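PDB 5U9C: dTDP-4-dehydrorhamnose Reductase from Yersinia enterocolitica, which probably reduces dTDP-4-dehydro-beta-L-rhamnose to dTDP-L-rhamnose with NADPH as hydride donor, in the pathway that supplies this activated sugar. Local coordinates for residues Ile207-Thr212 with Leu270-Lys275; Cys200-Trp205 with Leu215-Ser220; Tyr51-Lys56 with Ala94-Ala99; Ile60-Ala65 with Leu85-Ile90; Ile228-Gly233 with Gly240-Val245. All coordinates share one frame; numbering follows the deposited sequence. Where two conformers were deposited one is given.

Contact 1: residues Ile207-Thr212 with Leu270-Lys275; sequences INKRHT and LSDAPK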
# COMPACT_ATOMS: atom_id res chain seq x y z
N ILE D 207 17.99 12.86 34.05
CA ILE D 207 19.20 13.65 34.14
C ILE D 207 20.11 13.09 35.24
O ILE D 207 21.31 12.98 35.04
CB ILE D 207 18.88 15.13 34.43
CG1 ILE D 207 18.15 15.76 33.26
CG2 ILE D 207 20.17 15.92 34.71
CD1 ILE D 207 17.48 17.08 33.60
N ASN D 208 19.53 12.73 36.39
CA ASN D 208 20.29 12.21 37.52
C ASN D 208 20.95 10.85 37.21
O ASN D 208 22.05 10.59 37.67
CB ASN D 208 19.38 12.07 38.77
CG ASN D 208 20.13 11.58 40.01
OD1 ASN D 208 19.75 10.58 40.62
ND2 ASN D 208 21.20 12.25 40.35
N LYS D 209 20.25 10.00 36.47
CA LYS D 209 20.76 8.67 36.10
C LYS D 209 21.55 8.68 34.81
O LYS D 209 22.23 7.70 34.52
CB LYS D 209 19.60 7.68 35.88
CG LYS D 209 18.73 7.42 37.09
CD LYS D 209 19.48 6.85 38.30
CE LYS D 209 19.90 5.40 38.09
NZ LYS D 209 18.73 4.47 38.04
N ARG D 210 21.46 9.76 34.05
CA ARG D 210 22.04 9.83 32.71
C ARG D 210 21.54 8.64 31.88
O ARG D 210 22.31 7.96 31.21
CB ARG D 210 23.58 9.91 32.73
CG ARG D 210 24.11 11.14 33.46
CD ARG D 210 23.56 12.46 32.88
NE ARG D 210 24.02 13.61 33.66
CZ ARG D 210 25.19 14.23 33.48
NH1 ARG D 210 25.52 15.25 34.25
NH2 ARG D 210 26.03 13.83 32.53
N HIS D 211 20.23 8.39 31.93
CA HIS D 211 19.63 7.32 31.13
C HIS D 211 19.83 7.63 29.65
O HIS D 211 19.78 8.80 29.24
CB HIS D 211 18.14 7.16 31.46
CG HIS D 211 17.49 6.05 30.71
ND1 HIS D 211 17.82 4.73 30.94
CD2 HIS D 211 16.58 6.05 29.72
CE1 HIS D 211 17.13 3.96 30.11
NE2 HIS D 211 16.37 4.74 29.36
N THR D 212 20.08 6.60 28.85
CA THR D 212 20.33 6.78 27.42
C THR D 212 19.45 5.90 26.53
O THR D 212 18.91 4.89 26.97
CB THR D 212 21.81 6.50 27.05
OG1 THR D 212 22.15 5.17 27.44
CG2 THR D 212 22.77 7.49 27.75
N LEU D 270 12.85 0.55 34.02
CA LEU D 270 13.39 1.66 34.80
C LEU D 270 12.65 1.63 36.13
O LEU D 270 11.75 2.42 36.38
CB LEU D 270 13.17 2.97 34.04
CG LEU D 270 13.67 2.93 32.60
CD1 LEU D 270 13.49 4.30 31.97
CD2 LEU D 270 15.12 2.50 32.54
N SER D 271 13.03 0.68 36.98
CA SER D 271 12.32 0.41 38.25
C SER D 271 11.94 1.60 39.13
O SER D 271 10.80 1.68 39.58
CB SER D 271 13.07 -0.64 39.09
OG SER D 271 14.40 -0.21 39.35
N ASP D 272 12.85 2.54 39.36
CA ASP D 272 12.51 3.67 40.25
C ASP D 272 12.13 4.97 39.52
O ASP D 272 12.00 6.00 40.16
CB ASP D 272 13.64 3.92 41.26
CG ASP D 272 14.91 4.44 40.61
OD1 ASP D 272 15.13 4.19 39.40
OD2 ASP D 272 15.71 5.10 41.32
N ALA D 273 11.96 4.93 38.21
CA ALA D 273 11.61 6.14 37.47
C ALA D 273 10.15 6.49 37.67
O ALA D 273 9.32 5.60 37.77
CB ALA D 273 11.89 5.97 35.99
N PRO D 274 9.82 7.79 37.72
CA PRO D 274 8.41 8.20 37.78
C PRO D 274 7.75 7.85 36.43
O PRO D 274 8.27 8.24 35.38
CB PRO D 274 8.47 9.71 37.97
CG PRO D 274 9.90 10.07 38.12
CD PRO D 274 10.72 8.95 37.61
N LYS D 275 6.61 7.16 36.47
CA LYS D 275 5.95 6.67 35.27
C LYS D 275 4.56 7.26 35.02
O LYS D 275 3.93 7.74 35.95
CB LYS D 275 5.85 5.14 35.35
CG LYS D 275 7.23 4.48 35.55
CD LYS D 275 7.19 2.97 35.64
CE LYS D 275 8.57 2.41 35.91
NZ LYS D 275 9.12 2.81 37.25

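Contact 2: residues Cys200-Trp205 with Leu215-Ser220; sequences CNFIIW and LHFASS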
# COMPACT_ATOMS: atom_id res chain seq x y z
N CYS D 200 8.07 15.94 33.04
CA CYS D 200 9.05 16.77 33.76
C CYS D 200 9.72 15.94 34.88
O CYS D 200 10.93 15.87 34.97
CB CYS D 200 8.37 18.00 34.36
SG CYS D 200 9.45 19.01 35.40
N ASN D 201 8.91 15.31 35.71
CA ASN D 201 9.42 14.50 36.80
C ASN D 201 10.34 13.38 36.27
O ASN D 201 11.38 13.10 36.89
CB ASN D 201 8.28 13.91 37.63
CG ASN D 201 7.47 14.99 38.37
OD1 ASN D 201 8.00 16.06 38.71
ND2 ASN D 201 6.20 14.71 38.64
N PHE D 202 9.95 12.77 35.16
CA PHE D 202 10.75 11.71 34.55
C PHE D 202 12.08 12.27 34.06
O PHE D 202 13.12 11.62 34.22
CB PHE D 202 10.04 10.99 33.40
CG PHE D 202 10.92 9.98 32.72
CD1 PHE D 202 11.09 8.72 33.26
CD2 PHE D 202 11.66 10.33 31.60
CE1 PHE D 202 11.93 7.79 32.66
CE2 PHE D 202 12.52 9.42 31.01
CZ PHE D 202 12.65 8.16 31.54
N ILE D 203 12.04 13.46 33.46
CA ILE D 203 13.24 14.09 32.95
C ILE D 203 14.25 14.39 34.08
O ILE D 203 15.45 14.19 33.89
CB ILE D 203 12.90 15.34 32.13
CG1 ILE D 203 12.27 14.90 30.80
CG2 ILE D 203 14.15 16.15 31.86
CD1 ILE D 203 11.75 16.04 29.95
N ILE D 204 13.76 14.86 35.23
CA ILE D 204 14.65 15.14 36.37
C ILE D 204 15.34 13.83 36.79
O ILE D 204 16.55 13.79 37.02
CB ILE D 204 13.87 15.78 37.55
CG1 ILE D 204 13.25 17.13 37.12
CG2 ILE D 204 14.76 15.96 38.78
CD1 ILE D 204 14.25 18.21 36.77
N TRP D 205 14.57 12.76 36.84
CA TRP D 205 15.10 11.44 37.17
C TRP D 205 16.13 11.01 36.12
O TRP D 205 17.20 10.51 36.48
CB TRP D 205 13.96 10.41 37.27
CG TRP D 205 14.41 8.98 37.47
CD1 TRP D 205 14.55 8.32 38.65
CD2 TRP D 205 14.77 8.04 36.44
NE1 TRP D 205 14.99 7.03 38.43
CE2 TRP D 205 15.14 6.84 37.09
CE3 TRP D 205 14.84 8.11 35.05
CZ2 TRP D 205 15.55 5.71 36.38
CZ3 TRP D 205 15.25 6.98 34.34
CH2 TRP D 205 15.60 5.79 35.01
N LEU D 215 12.97 6.32 24.21
CA LEU D 215 11.80 5.94 24.99
C LEU D 215 10.55 6.65 24.51
O LEU D 215 10.62 7.74 23.96
CB LEU D 215 12.01 6.31 26.46
CG LEU D 215 12.98 5.49 27.28
CD1 LEU D 215 13.30 6.21 28.58
CD2 LEU D 215 12.41 4.11 27.55
N HIS D 216 9.42 5.99 24.72
CA HIS D 216 8.11 6.56 24.47
C HIS D 216 7.56 6.89 25.85
O HIS D 216 7.55 6.02 26.72
CB HIS D 216 7.22 5.50 23.84
CG HIS D 216 7.55 5.22 22.41
ND1 HIS D 216 6.75 4.43 21.62
CD2 HIS D 216 8.51 5.73 21.61
CE1 HIS D 216 7.26 4.40 20.40
NE2 HIS D 216 8.33 5.17 20.37
N PHE D 217 7.10 8.12 26.05
CA PHE D 217 6.56 8.52 27.34
C PHE D 217 5.14 9.05 27.15
O PHE D 217 4.93 10.18 26.66
CB PHE D 217 7.47 9.55 28.05
CG PHE D 217 7.09 9.80 29.50
CD1 PHE D 217 6.04 10.65 29.81
CD2 PHE D 217 7.74 9.15 30.53
CE1 PHE D 217 5.66 10.87 31.12
CE2 PHE D 217 7.37 9.37 31.85
CZ PHE D 217 6.33 10.23 32.14
N ALA D 218 4.17 8.22 27.53
CA ALA D 218 2.75 8.58 27.39
C ALA D 218 1.85 7.75 28.29
O ALA D 218 2.19 6.60 28.64
CB ALA D 218 2.31 8.37 25.94
N SER D 219 0.70 8.32 28.64
CA SER D 219 -0.29 7.62 29.42
C SER D 219 -0.81 6.43 28.60
O SER D 219 -0.81 6.47 27.36
CB SER D 219 -1.45 8.54 29.79
OG SER D 219 -1.01 9.66 30.53
N SER D 220 -1.26 5.40 29.30
CA SER D 220 -1.78 4.20 28.66
C SER D 220 -3.16 4.48 28.05
O SER D 220 -4.04 5.01 28.72
CB SER D 220 -1.87 3.07 29.69
OG SER D 220 -2.43 1.90 29.13

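Contact 3: residues Tyr51-Lys56 with Ala94-Ala99; sequences YITAEK and AKFCGA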
# COMPACT_ATOMS: atom_id res chain seq x y z
N TYR D 51 28.16 28.99 20.06
CA TYR D 51 27.51 29.36 21.33
C TYR D 51 27.51 28.21 22.33
O TYR D 51 28.02 28.35 23.44
CB TYR D 51 26.08 29.90 21.13
CG TYR D 51 25.34 30.05 22.42
CD1 TYR D 51 25.70 31.02 23.36
CD2 TYR D 51 24.29 29.20 22.73
CE1 TYR D 51 25.02 31.14 24.58
CE2 TYR D 51 23.62 29.29 23.94
CZ TYR D 51 23.98 30.25 24.85
OH TYR D 51 23.27 30.31 26.02
N ILE D 52 26.98 27.07 21.94
CA ILE D 52 26.92 25.94 22.87
C ILE D 52 28.30 25.43 23.32
O ILE D 52 28.50 25.18 24.52
CB ILE D 52 26.05 24.80 22.33
CG1 ILE D 52 24.61 25.32 22.16
CG2 ILE D 52 26.11 23.59 23.25
CD1 ILE D 52 23.64 24.27 21.67
N THR D 53 29.25 25.30 22.40
CA THR D 53 30.56 24.77 22.76
C THR D 53 31.29 25.68 23.74
O THR D 53 31.96 25.19 24.63
CB THR D 53 31.45 24.42 21.54
OG1 THR D 53 31.57 25.56 20.68
CG2 THR D 53 30.84 23.28 20.76
N ALA D 54 31.14 27.00 23.57
CA ALA D 54 31.76 27.96 24.51
C ALA D 54 31.14 27.87 25.91
O ALA D 54 31.83 28.14 26.90
CB ALA D 54 31.70 29.40 23.98
N GLU D 55 29.85 27.49 26.00
CA GLU D 55 29.19 27.34 27.31
C GLU D 55 29.63 26.07 28.04
O GLU D 55 29.51 25.98 29.26
CB GLU D 55 27.65 27.29 27.16
CG GLU D 55 27.02 28.60 26.72
CD GLU D 55 27.21 29.70 27.74
OE1 GLU D 55 26.96 29.44 28.93
OE2 GLU D 55 27.62 30.81 27.35
N LYS D 56 30.11 25.08 27.29
CA LYS D 56 30.58 23.81 27.86
C LYS D 56 29.61 23.19 28.85
O LYS D 56 29.96 22.90 29.98
CB LYS D 56 31.96 23.98 28.50
CG LYS D 56 33.04 24.32 27.49
CD LYS D 56 34.39 24.55 28.13
CE LYS D 56 35.42 24.83 27.05
NZ LYS D 56 36.74 25.15 27.63
N ALA D 94 27.01 19.07 21.25
CA ALA D 94 26.97 18.11 22.38
C ALA D 94 28.12 17.11 22.27
O ALA D 94 28.83 16.87 23.25
CB ALA D 94 25.63 17.38 22.44
N LYS D 95 28.33 16.58 21.07
CA LYS D 95 29.42 15.65 20.84
C LYS D 95 30.79 16.29 21.12
O LYS D 95 31.64 15.68 21.77
CB LYS D 95 29.42 15.17 19.40
CG LYS D 95 30.56 14.22 19.07
CD LYS D 95 30.60 13.90 17.60
CE LYS D 95 31.79 12.99 17.28
NZ LYS D 95 31.85 12.73 15.82
N PHE D 96 30.98 17.50 20.63
CA PHE D 96 32.24 18.21 20.81
C PHE D 96 32.58 18.48 22.28
O PHE D 96 33.71 18.30 22.68
CB PHE D 96 32.25 19.53 20.03
CG PHE D 96 33.59 20.22 20.05
CD1 PHE D 96 34.60 19.86 19.14
CD2 PHE D 96 33.86 21.23 20.98
CE1 PHE D 96 35.84 20.49 19.16
CE2 PHE D 96 35.11 21.86 21.00
CZ PHE D 96 36.09 21.49 20.09
N CYS D 97 31.62 18.93 23.08
CA CYS D 97 31.94 19.18 24.47
C CYS D 97 31.62 18.01 25.43
O CYS D 97 31.83 18.13 26.62
CB CYS D 97 31.35 20.51 24.93
SG CYS D 97 29.59 20.58 24.93
N GLY D 98 31.18 16.87 24.90
CA GLY D 98 30.89 15.69 25.73
C GLY D 98 29.64 15.75 26.60
O GLY D 98 29.53 15.03 27.60
N ALA D 99 28.68 16.58 26.21
CA ALA D 99 27.46 16.72 26.99
C ALA D 99 26.45 15.63 26.69
O ALA D 99 26.32 15.17 25.54
CB ALA D 99 26.84 18.09 26.70

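Contact 4: residues Ile60-Ala65 with Leu85-Ile90; sequences ILHFAA and LATEQI. With IMD (imidazole), chain H.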
# COMPACT_ATOMS: atom_id res chain seq x y z
N ILE D 60 22.48 19.01 28.00
CA ILE D 60 21.71 19.83 27.08
C ILE D 60 20.32 19.24 26.94
O ILE D 60 20.19 18.06 26.61
CB ILE D 60 22.34 19.92 25.68
CG1 ILE D 60 23.71 20.59 25.76
CG2 ILE D 60 21.43 20.72 24.74
CD1 ILE D 60 24.51 20.53 24.48
N LEU D 61 19.29 20.05 27.21
CA LEU D 61 17.91 19.66 27.11
C LEU D 61 17.38 20.44 25.91
O LEU D 61 17.20 21.69 25.99
CB LEU D 61 17.12 20.04 28.38
CG LEU D 61 17.73 19.59 29.71
CD1 LEU D 61 16.79 19.96 30.83
CD2 LEU D 61 17.98 18.09 29.74
N HIS D 62 17.13 19.74 24.82
CA HIS D 62 16.69 20.36 23.58
C HIS D 62 15.20 20.18 23.37
O HIS D 62 14.76 19.16 22.84
CB HIS D 62 17.49 19.83 22.39
CG HIS D 62 17.07 20.40 21.09
ND1 HIS D 62 16.68 21.72 20.96
CD2 HIS D 62 17.05 19.88 19.84
CE1 HIS D 62 16.39 21.96 19.69
NE2 HIS D 62 16.62 20.87 18.99
N PHE D 63 14.42 21.17 23.84
CA PHE D 63 12.97 21.13 23.73
C PHE D 63 12.42 22.07 22.66
O PHE D 63 11.26 21.94 22.25
CB PHE D 63 12.26 21.49 25.07
CG PHE D 63 12.70 20.69 26.27
CD1 PHE D 63 12.88 19.32 26.21
CD2 PHE D 63 12.83 21.31 27.52
CE1 PHE D 63 13.26 18.59 27.34
CE2 PHE D 63 13.17 20.58 28.66
CZ PHE D 63 13.38 19.21 28.57
N ALA D 64 13.22 23.03 22.19
CA ALA D 64 12.72 23.98 21.18
C ALA D 64 12.49 23.30 19.82
O ALA D 64 13.27 22.45 19.40
CB ALA D 64 13.67 25.17 21.03
N ALA D 65 11.40 23.68 19.16
CA ALA D 65 11.05 23.10 17.86
C ALA D 65 9.90 23.86 17.25
O ALA D 65 9.20 24.56 17.96
CB ALA D 65 10.63 21.66 18.04
N LEU D 85 17.98 21.07 10.81
CA LEU D 85 19.28 21.73 10.77
C LEU D 85 19.73 22.27 12.13
O LEU D 85 20.88 22.08 12.49
CB LEU D 85 19.30 22.82 9.69
CG LEU D 85 18.95 22.33 8.27
CD1 LEU D 85 19.09 23.49 7.32
CD2 LEU D 85 19.83 21.18 7.80
N ALA D 86 18.85 22.91 12.88
CA ALA D 86 19.21 23.42 14.19
C ALA D 86 19.60 22.27 15.13
O ALA D 86 20.58 22.37 15.84
CB ALA D 86 18.07 24.24 14.80
N THR D 87 18.85 21.18 15.08
CA THR D 87 19.09 20.03 15.94
C THR D 87 20.45 19.40 15.60
O THR D 87 21.15 18.96 16.50
CB THR D 87 17.94 19.01 15.81
OG1 THR D 87 16.73 19.63 16.24
CG2 THR D 87 18.17 17.76 16.65
N GLU D 88 20.82 19.39 14.31
CA GLU D 88 22.10 18.87 13.86
C GLU D 88 23.25 19.66 14.50
O GLU D 88 24.23 19.07 14.94
CB GLU D 88 22.20 18.93 12.34
CG GLU D 88 23.57 18.66 11.71
CD GLU D 88 24.08 17.24 11.89
OE1 GLU D 88 23.29 16.34 12.25
OE2 GLU D 88 25.30 17.00 11.67
N GLN D 89 23.13 20.98 14.53
CA GLN D 89 24.18 21.80 15.16
C GLN D 89 24.25 21.56 16.67
O GLN D 89 25.33 21.50 17.24
CB GLN D 89 23.98 23.27 14.84
CG GLN D 89 24.12 23.54 13.35
CD GLN D 89 25.49 23.19 12.84
OE1 GLN D 89 26.49 23.69 13.35
NE2 GLN D 89 25.55 22.34 11.83
N ILE D 90 23.09 21.41 17.31
CA ILE D 90 23.06 21.13 18.75
C ILE D 90 23.74 19.78 19.03
O ILE D 90 24.54 19.67 19.97
CB ILE D 90 21.61 21.15 19.29
CG1 ILE D 90 21.06 22.59 19.21
CG2 ILE D 90 21.56 20.61 20.72
CD1 ILE D 90 19.60 22.74 19.54
N1 IMD H . 29.56 23.65 12.20
C2 IMD H . 29.74 22.39 12.66
N3 IMD H . 31.05 22.21 12.94
C4 IMD H . 31.70 23.36 12.65
C5 IMD H . 30.77 24.26 12.18
O HOH W 1 14.53 21.69 17.05

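Contact 5: residues Ile228-Gly233 with Gly240-Val245; sequences IACAIG and GDIIPV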
# COMPACT_ATOMS: atom_id res chain seq x y z
N ILE D 228 -11.35 12.45 24.79
CA ILE D 228 -10.76 13.40 25.74
C ILE D 228 -11.77 14.49 26.11
O ILE D 228 -11.93 14.84 27.30
CB ILE D 228 -9.45 14.01 25.17
CG1 ILE D 228 -8.39 12.91 25.02
CG2 ILE D 228 -8.95 15.14 26.06
CD1 ILE D 228 -7.15 13.35 24.25
N ALA D 229 -12.47 15.03 25.11
CA ALA D 229 -13.46 16.09 25.40
C ALA D 229 -14.56 15.55 26.31
O ALA D 229 -14.95 16.22 27.26
CB ALA D 229 -14.04 16.66 24.12
N CYS D 230 -15.02 14.33 26.04
CA CYS D 230 -16.07 13.70 26.88
C CYS D 230 -15.61 13.54 28.33
O CYS D 230 -16.38 13.79 29.26
CB CYS D 230 -16.49 12.35 26.31
SG CYS D 230 -17.42 12.46 24.75
N ALA D 231 -14.36 13.13 28.51
CA ALA D 231 -13.81 12.94 29.86
C ALA D 231 -13.71 14.30 30.60
O ALA D 231 -14.09 14.40 31.76
CB ALA D 231 -12.45 12.24 29.80
N ILE D 232 -13.23 15.34 29.91
CA ILE D 232 -13.16 16.70 30.49
C ILE D 232 -14.58 17.16 30.87
O ILE D 232 -14.81 17.65 31.98
CB ILE D 232 -12.51 17.70 29.51
CG1 ILE D 232 -11.03 17.33 29.27
CG2 ILE D 232 -12.58 19.13 30.05
CD1 ILE D 232 -10.44 18.02 28.06
N GLY D 233 -15.52 16.96 29.95
CA GLY D 233 -16.93 17.29 30.16
C GLY D 233 -17.49 16.67 31.42
O GLY D 233 -18.19 17.36 32.20
N GLY D 240 -23.85 20.63 28.25
CA GLY D 240 -24.09 20.87 26.83
C GLY D 240 -23.78 19.59 26.07
O GLY D 240 -23.47 18.55 26.67
N ASP D 241 -23.88 19.62 24.76
CA ASP D 241 -23.59 18.42 23.96
C ASP D 241 -22.13 18.38 23.55
O ASP D 241 -21.55 19.41 23.20
CB ASP D 241 -24.46 18.42 22.69
CG ASP D 241 -25.95 18.44 23.00
OD1 ASP D 241 -26.36 17.79 23.97
OD2 ASP D 241 -26.70 19.09 22.26
N ILE D 242 -21.52 17.20 23.61
CA ILE D 242 -20.16 17.00 23.07
C ILE D 242 -20.44 16.12 21.84
O ILE D 242 -20.89 14.98 21.98
CB ILE D 242 -19.18 16.39 24.07
CG1 ILE D 242 -19.01 17.35 25.24
CG2 ILE D 242 -17.83 16.17 23.37
CD1 ILE D 242 -18.17 16.85 26.37
N ILE D 243 -20.16 16.65 20.67
CA ILE D 243 -20.52 16.04 19.40
C ILE D 243 -19.29 15.43 18.71
O ILE D 243 -18.32 16.15 18.48
CB ILE D 243 -21.13 17.14 18.47
CG1 ILE D 243 -22.37 17.79 19.14
CG2 ILE D 243 -21.50 16.60 17.09
CD1 ILE D 243 -22.95 18.98 18.38
N PRO D 244 -19.34 14.12 18.37
CA PRO D 244 -18.22 13.51 17.64
C PRO D 244 -18.30 13.89 16.17
O PRO D 244 -19.36 13.76 15.58
CB PRO D 244 -18.43 12.01 17.84
CG PRO D 244 -19.91 11.84 18.04
CD PRO D 244 -20.43 13.14 18.62
N VAL D 245 -17.22 14.41 15.61
CA VAL D 245 -17.21 14.74 14.20
C VAL D 245 -16.03 14.09 13.49
O VAL D 245 -15.01 13.79 14.10
CB VAL D 245 -17.16 16.26 13.97
CG1 VAL D 245 -18.37 16.93 14.59
CG2 VAL D 245 -15.87 16.89 14.51

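Contact 1: residues Ile207-Thr212 with Leu270-Lys275
His211 and Leu270 approach from opposite directions, and the two methyls of the leucine share the imidazole between them. CD1 of Leu270 rests over one face, 4.1 Å from the centroid of the His211 ring and 18° off its normal, displaced toward the rim. The other methyl reaches round to the carbon between the nitrogens, with Leu270 CD2 3.5 Å from His211 CE1. With CG anti to the backbone N (chi1 -178°), the histidine ring is carried off the end of the helix toward the loop. A second, looser link joins the charges: Lys209 NZ and Asp272 OD1 form a long salt bridge of 3.9 Å, the lysine chain bending at three successive torsions. The same OD1 also takes a weak hydrogen bond from NE1 of Trp205, which lies one helical turn before Lys209.

The loop is firmly made on its own account. Leu270 O closes a type I beta turn onto Ala273 N at 3.1 Å and accepts Lys275 NZ from the opposite face of its carbonyl plane at 2.8 Å. That ammonium also bonds Ala273 O, in the carbonyl plane and on a lone pair. On the other side, Arg210 has positive phi (54°) and is the C-prime residue of the Schellman motif that ends helix 196-209, so a type I turn packs beside a Schellman-capped helix end.

Contact 2: residues Cys200-Trp205 with Leu215-Ser220
In the Rossmann-type half of the enzyme, helix 196-209 runs into strand 213-217, an outermost strand of the parallel sheet within this chain, and Phe202 is the helical residue that joins the two. A chi1 of 175° swings its ring away from the backbone N, toward the strand and past the ring of Phe217, the two sliding by in opposite directions.

The aromatic pair is oblique, with centroids of the Phe202 and Phe217 rings 5.3 Å apart and planes inclined at 40°, so it is neither a parallel stack nor a T-shaped pair. Phe217 CD2 lies over one face of the Phe202 ring. The tightest approach is by the neighbouring atom, Phe217 CE2, which comes to 3.5 Å from Phe202 CB and 3.7 Å from Phe202 CG, at the root of the side chain. The far end of the Phe202 ring meets the strand two residues earlier: Phe202 CZ is 3.6 Å from Leu215 CD1, the leucine crossing the phenylalanine at about a right angle. Leu215 has two conformers, so this touch is certain for one of them only.

Ile152 of strand 149-154 packs against both phenylalanines, and Met267 adds to the cover of Phe217. Between the two apolar strand residues, His216 makes polar bonds, its backbone N to Glu120 and its NE2 to Arg153. The side chains that join helix and strand meet through hydrocarbon alone, a buried interface whose cohesion rests on dispersion and the exclusion of water.

Contact 3: residues Tyr51-Lys56 with Ala94-Ala99
Thr53 leans across to Phe96, the two side chains crossing at about a right angle. Its CB already touches the ring, 4.0 Å from Phe96 CD2. From there the side chain forks. The methyl branch makes the closer approach, Thr53 CG2 lying 3.7 Å from Phe96 CD2, and it also reaches the base of that side chain, 4.1 Å from Phe96 CB. The hydroxyl branch serves its own helix: OG1 sits between the backbone N and the carbonyl carbon (chi1 54°), where it hydrogen-bonds Phe49 O one turn back.

The two helices, 48-55 and 76-97, lead into neighbouring parallel strands of the Rossmann-type sheet, and they touch here near their C-terminal ends. Both ends leave helical geometry through positive phi, at Lys56 and at Gly98. The latter is the C-prime residue of a Schellman motif, in which Ala99 N bonds Ala94 O at 3.0 Å. Beside these ends the backbones draw close, with Lys56 CA 5.9 Å from Cys97 CA. Cys97 turns its thiol toward the other helix end, SG standing 4.5 Å from Lys56 CA, and its side chain also packs on Pro57.

Contact 4: residues Ile60-Ala65 with Leu85-Ile90
Ile60 opens the strand's approach to helix 76-97, its CG2 methyl 4.0 Å from CG2 of Ile90. The next residue, Leu61, points from the other side of the strand and packs on Val21 of helix 16-25, so the strand is covered on both sides by helices.

His62 carries the contact. Its nearly fully extended first torsion (chi1 179°) makes the imidazole stand out from the strand and present an edge to Thr87 and a face to Ile90. NE2 donates to Thr87 OG1 at 3.0 Å, the N-H...O angle being 149° and the oxygen lying in the ring plane. Over the centre of one face sits the methyl of Ile90, CD1 being 3.4 Å from the His62 ring centroid, a close CH-pi contact.

Further along, Ala64 O receives a hydrogen from a water at 2.8 Å. That water gives its other hydrogen bond to Thr87 OG1 at 3.1 Å, bridging loop and helix.

Strand and helix run antiparallel, at 172°, as expected for one arm of the beta-alpha-beta crossover from strand 59-62 through helix 76-97 to strand 100-106. Thr87 OG1 also bonds Asn83 O, so this buried hydroxyl is gripped by ring, water and helix carbonyl together. ND1 of the histidine is hydrogen-bonded to Thr11 OG1 while NE2 donates to Thr87, so both ring nitrogens are satisfied in a buried place and the rotation of the ring is fixed beneath the Ile90 methyl.

Contact 5: residues Ile228-Gly233 with Gly240-Val245
Ala229 O holds the shortest polar bond here, accepting Gly233 N at 2.8 Å as an ordinary step of the helix, and it is also touched from across the contact by Ile242. The CD1 methyl of that isoleucine lies 3.4 Å from Ala229 O. The setting is an alpha-beta unit, in which helix 225-235 turns back into strand 241-245, the partner of strand 182-186 in a small parallel sheet apart from the main Rossmann-type one. Helix and strand are almost exactly antiparallel, at 173°, with axes 9.0 Å apart.

Ile242 does the work for the strand, and its two branches divide the helix surface between them. CG2, anti to the backbone N, takes the side-chain contacts: it is 3.9 Å from Ala229 CB, and Cys230 SG lies near it as well. CG1 sits beside the backbone N (chi1 -63°) and carries CD1 down against the helix backbone itself, 3.8 Å from Cys230 CA. Phe226, a turn earlier on the helix, adds to the cover of Ile242. On the helix's other flanks Ile228 and Ile232 pack against helices 168-177 and 279-288.

The side chain of Ala229 is about 4 Å from that of Phe168, which binds (R)-malate in a structure of this protein, though none is bound to this chain. At Gly233 the bare CA leaves room for the methyl, Ile242 CD1 lying 4.0 Å from Gly233 CA.

Contacts 1 and 2 share helix 196-209, their centres 9 Å apart, and meet where Ala273 CB packs 3.5 Å from Trp205 CE2. Contacts 3 and 4 share helix 76-97 in the same way, with centres 12 Å apart; Ile60 CD1 joins them, lying 3.7 Å from Ile52 CG2. The two pairs meet where helix 196-209 packs on the region of strand 59-62: Ile203 CD1 is 3.8 Å from Phe63 CZ, and Ile207 CD1 is 4.0 Å from Leu61 CD2. Contact 5 stands apart, about 9 Å from contact 2 at the nearest atoms and about 33 Å from contact 3. It alone of the five borders the (R)-malate site, empty of malate in this chain, through Phe168.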